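Local coordinates for 6-aminohexanoate-cyclic-dimer hydrolase (Arthrobacter sp., PDB 3A2Q), which hydrolyses the cyclic dimer of 6-aminohexanoate, a by-product of nylon-6 manufacture, to the linear dimer, at residues 7-10 and 11-14; 264-267 and 268-272. The protein carries 1 engineered substitution. All coordinates share one frame; numbering follows the deposited sequence.

Interaction 1: 7-10 and 11-14; sequences WQDA and TAQA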
# COMPACT_ATOMS: atom_id res chain seq x y z
N TRP A 7 19.56 8.54 0.39
CA TRP A 7 18.49 9.02 -0.48
C TRP A 7 18.54 8.32 -1.84
O TRP A 7 17.72 8.58 -2.72
CB TRP A 7 18.57 10.54 -0.67
CG TRP A 7 17.28 11.13 -1.17
CD1 TRP A 7 17.08 11.84 -2.32
CD2 TRP A 7 16.00 11.06 -0.53
NE1 TRP A 7 15.76 12.21 -2.44
CE2 TRP A 7 15.07 11.74 -1.35
CE3 TRP A 7 15.54 10.47 0.66
CZ2 TRP A 7 13.72 11.86 -1.02
CZ3 TRP A 7 14.19 10.59 0.99
CH2 TRP A 7 13.29 11.28 0.15
N GLN A 8 19.52 7.43 -2.00
CA GLN A 8 19.67 6.67 -3.24
C GLN A 8 18.62 5.56 -3.21
O GLN A 8 18.28 5.07 -2.13
CB GLN A 8 21.07 6.03 -3.28
CG GLN A 8 22.22 7.01 -3.06
CD GLN A 8 22.67 7.68 -4.33
OE1 GLN A 8 23.33 7.06 -5.17
NE2 GLN A 8 22.32 8.95 -4.49
N ASP A 9 18.09 5.16 -4.36
CA ASP A 9 17.08 4.10 -4.35
C ASP A 9 17.73 2.74 -4.11
O ASP A 9 18.95 2.65 -3.98
CB ASP A 9 16.25 4.09 -5.65
CG ASP A 9 17.07 3.81 -6.89
OD1 ASP A 9 18.19 3.26 -6.77
OD2 ASP A 9 16.58 4.12 -7.99
N ALA A 10 16.92 1.69 -4.04
CA ALA A 10 17.43 0.35 -3.79
C ALA A 10 18.42 -0.13 -4.85
O ALA A 10 19.42 -0.77 -4.52
CB ALA A 10 16.28 -0.64 -3.67
N THR A 11 18.14 0.17 -6.11
CA THR A 11 19.01 -0.24 -7.20
C THR A 11 20.39 0.40 -7.06
O THR A 11 21.41 -0.27 -7.22
CB THR A 11 18.41 0.15 -8.56
OG1 THR A 11 17.14 -0.50 -8.72
CG2 THR A 11 19.34 -0.28 -9.69
N ALA A 12 20.43 1.70 -6.76
CA ALA A 12 21.69 2.40 -6.60
C ALA A 12 22.43 1.94 -5.35
O ALA A 12 23.66 1.83 -5.36
CB ALA A 12 21.45 3.91 -6.55
N GLN A 13 21.70 1.66 -4.28
CA GLN A 13 22.31 1.20 -3.04
C GLN A 13 22.91 -0.19 -3.20
O GLN A 13 23.93 -0.50 -2.59
CB GLN A 13 21.29 1.17 -1.91
CG GLN A 13 20.94 2.54 -1.37
CD GLN A 13 20.05 2.46 -0.16
OE1 GLN A 13 20.24 1.61 0.70
NE2 GLN A 13 19.07 3.35 -0.09
N ALA A 14 22.27 -1.01 -4.02
CA ALA A 14 22.75 -2.36 -4.27
C ALA A 14 24.05 -2.29 -5.06
O ALA A 14 24.98 -3.06 -4.82
CB ALA A 14 21.70 -3.16 -5.04
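At Asp9 and Ala10 the chain turns into the first winding of helix 10-19, where Gln13 N reaches Asp9 O over 2.9 Å and Ala14 N repeats the i to i+4 bond to Ala10 O. Asp9 is the N-cap. Its OD1 accepts from Ala12 N at 2.7 Å, a nearly straight bond (166° at the hydrogen) that meets the oxygen almost along its C-O axis. With chi1 at 63°, CG lies between the backbone N and the carbonyl carbon, and this folds the carboxylate back over the start of the helix. Aspartate suits the place because it is short enough to reach Ala12 N, and its negative charge probably interacts well with the positive end of the helix dipole. The other oxygen, OD2, forms a salt bridge with Arg220 and a hydrogen bond with Ser218, fixing the rotation of the carboxylate. The methyl of Ala12 packs against the capping oxygen, and Gln8 CB touches the same methyl, 3.9 Å from Ala12 CB.

Gln13 works backwards past the cap. Glutamine is long enough to bring an amide N-H to the Gln8 carbonyl while its aliphatic part lies alongside the Asp9 carbonyl: extended beyond CG, it lets NE2 donate to Gln8 O at 2.8 Å, with the oxygen close to the amide plane. Thr11, partly exposed, turns its OG1 to Asp221 of helix 219-229, and the same carboxylate also takes Ala10 N.

Two N-H groups of the first turn that lie outside the i to i+4 pattern, those of Ala10 and Ala12, thus take carboxylate oxygens, from Asp221 and Asp9. Asp9 reaches Arg220 and Asp221 reaches back to Ala10 and Thr11, so the capping groups also hold the helix start against helix 219-229.

Interaction 2: 264-267 and 268-272; sequences THNP and VGDFA. With GOL (glycerol), chain D.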
# COMPACT_ATOMS: atom_id res chain seq x y z
N THR A 264 -10.81 14.44 -13.35
CA THR A 264 -10.48 15.52 -12.43
C THR A 264 -11.67 16.09 -11.65
O THR A 264 -11.72 17.28 -11.33
CB THR A 264 -9.73 16.66 -13.16
OG1 THR A 264 -10.48 17.08 -14.30
CG2 THR A 264 -8.35 16.18 -13.60
N HIS A 265 -12.64 15.23 -11.36
CA HIS A 265 -13.79 15.60 -10.56
C HIS A 265 -14.26 14.30 -9.91
O HIS A 265 -13.80 13.22 -10.28
CB HIS A 265 -14.92 16.22 -11.41
CG HIS A 265 -15.68 15.24 -12.25
ND1 HIS A 265 -15.16 14.68 -13.40
CD2 HIS A 265 -16.93 14.73 -12.11
CE1 HIS A 265 -16.06 13.87 -13.93
NE2 HIS A 265 -17.14 13.88 -13.16
N ASN A 266 -15.13 14.39 -8.91
CA ASN A 266 -15.65 13.20 -8.25
C ASN A 266 -16.91 12.78 -8.99
O ASN A 266 -17.96 13.40 -8.83
CB ASN A 266 -15.97 13.48 -6.79
CG ASN A 266 -16.72 12.34 -6.13
OD1 ASN A 266 -16.73 11.22 -6.65
ND2 ASN A 266 -17.33 12.61 -4.98
N PRO A 267 -16.82 11.72 -9.81
CA PRO A 267 -17.96 11.23 -10.58
C PRO A 267 -19.18 10.78 -9.79
O PRO A 267 -20.28 10.70 -10.33
CB PRO A 267 -17.37 10.09 -11.41
CG PRO A 267 -16.24 9.61 -10.58
CD PRO A 267 -15.64 10.85 -9.99
N VAL A 268 -18.97 10.48 -8.51
CA VAL A 268 -20.08 10.05 -7.66
C VAL A 268 -20.91 11.27 -7.27
O VAL A 268 -22.13 11.18 -7.09
CB VAL A 268 -19.55 9.30 -6.40
CG1 VAL A 268 -20.72 8.82 -5.54
CG2 VAL A 268 -18.72 8.10 -6.84
N GLY A 269 -20.25 12.42 -7.16
CA GLY A 269 -20.94 13.65 -6.83
C GLY A 269 -21.35 13.83 -5.38
O GLY A 269 -22.15 14.73 -5.07
N ASP A 270 -20.80 13.01 -4.49
CA ASP A 270 -21.13 13.11 -3.08
C ASP A 270 -20.17 13.95 -2.24
O ASP A 270 -20.32 14.08 -1.02
CB ASP A 270 -21.31 11.70 -2.48
CG ASP A 270 -20.07 10.83 -2.58
OD1 ASP A 270 -19.23 11.02 -3.49
OD2 ASP A 270 -19.96 9.91 -1.74
N PHE A 271 -19.18 14.54 -2.90
CA PHE A 271 -18.22 15.45 -2.28
C PHE A 271 -17.38 16.05 -3.40
O PHE A 271 -17.27 15.46 -4.47
CB PHE A 271 -17.34 14.74 -1.22
CG PHE A 271 -16.46 13.66 -1.77
CD1 PHE A 271 -15.35 13.96 -2.55
CD2 PHE A 271 -16.75 12.32 -1.51
CE1 PHE A 271 -14.55 12.95 -3.07
CE2 PHE A 271 -15.96 11.30 -2.01
CZ PHE A 271 -14.85 11.62 -2.80
N ALA A 272 -16.82 17.23 -3.16
CA ALA A 272 -16.02 17.89 -4.19
C ALA A 272 -14.56 17.47 -4.15
O ALA A 272 -13.93 17.47 -3.09
CB ALA A 272 -16.14 19.41 -4.04
C1 GOL D . -19.60 18.71 -6.37
O1 GOL D . -20.02 17.94 -5.25
C2 GOL D . -19.12 17.81 -7.52
O2 GOL D . -18.06 16.96 -7.07
C3 GOL D . -20.27 16.95 -8.05
O3 GOL D . -19.82 16.07 -9.07
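The carboxamide of Asn266 reaches across the bend of the chain with Val268 on one branch and Asp270 and Phe271 on the other. Its CG stands opposite the backbone N (chi1 171°), which carries the amide inward. OD1 accepts from Val268 N at 3.0 Å, an Asx turn in which the donor sits well above the carbonyl plane. It overlaps a type I beta turn closed by Gly269 N on Asn266 O, also 3.0 Å. Pro267, with phi already fixed near -60°, fits the second position of that turn, and Gly269, the fourth residue, adopts a positive phi that a residue without a CB accepts easily.

Both ND2 hydrogens are spent close to the amide plane, one on Phe271 O (2.9 Å) and one on Asp270 OD1 (2.9 Å), whose carboxylate plane is turned 56° from the amide. ND2 lies 3.2 Å above the centre of the Phe271 ring, but the amide is laid over that face and points no hydrogen into it. Glycerol, probably from the crystallisation liquor, donates O2 to Phe271 O. With an alanine in place of Asn266, the bonds to Val268 N, Phe271 O and Asp270 OD1 would be lost, and the turn would probably lose part of its hold and the Phe271 face its cover. Through Asp270, which also forms a salt bridge with Arg306, the buried amide links the turn to a neighbouring loop.

How the interactions relate
Interactions 1 and 2 lie in separate parts of the amidase fold, with centres about 39 Å apart and nearest atoms about 26 Å apart. The first starts helix 10-19 near the amino terminus and docks it against helix 219-229; the second shapes the surface loop between strand 259-262, next to the edge strand 294-297 of the mixed sheet, and helix 275-290. Neither touches the 6-aminohexanoic acid pocket around Ser150 and Ala174, the latter an engineered substitution. They are comparable in chemistry: in both, an Asx side-chain oxygen takes a backbone N-H where the chain changes direction, and a carboxylate pairs with an arginine, Arg220 or Arg306.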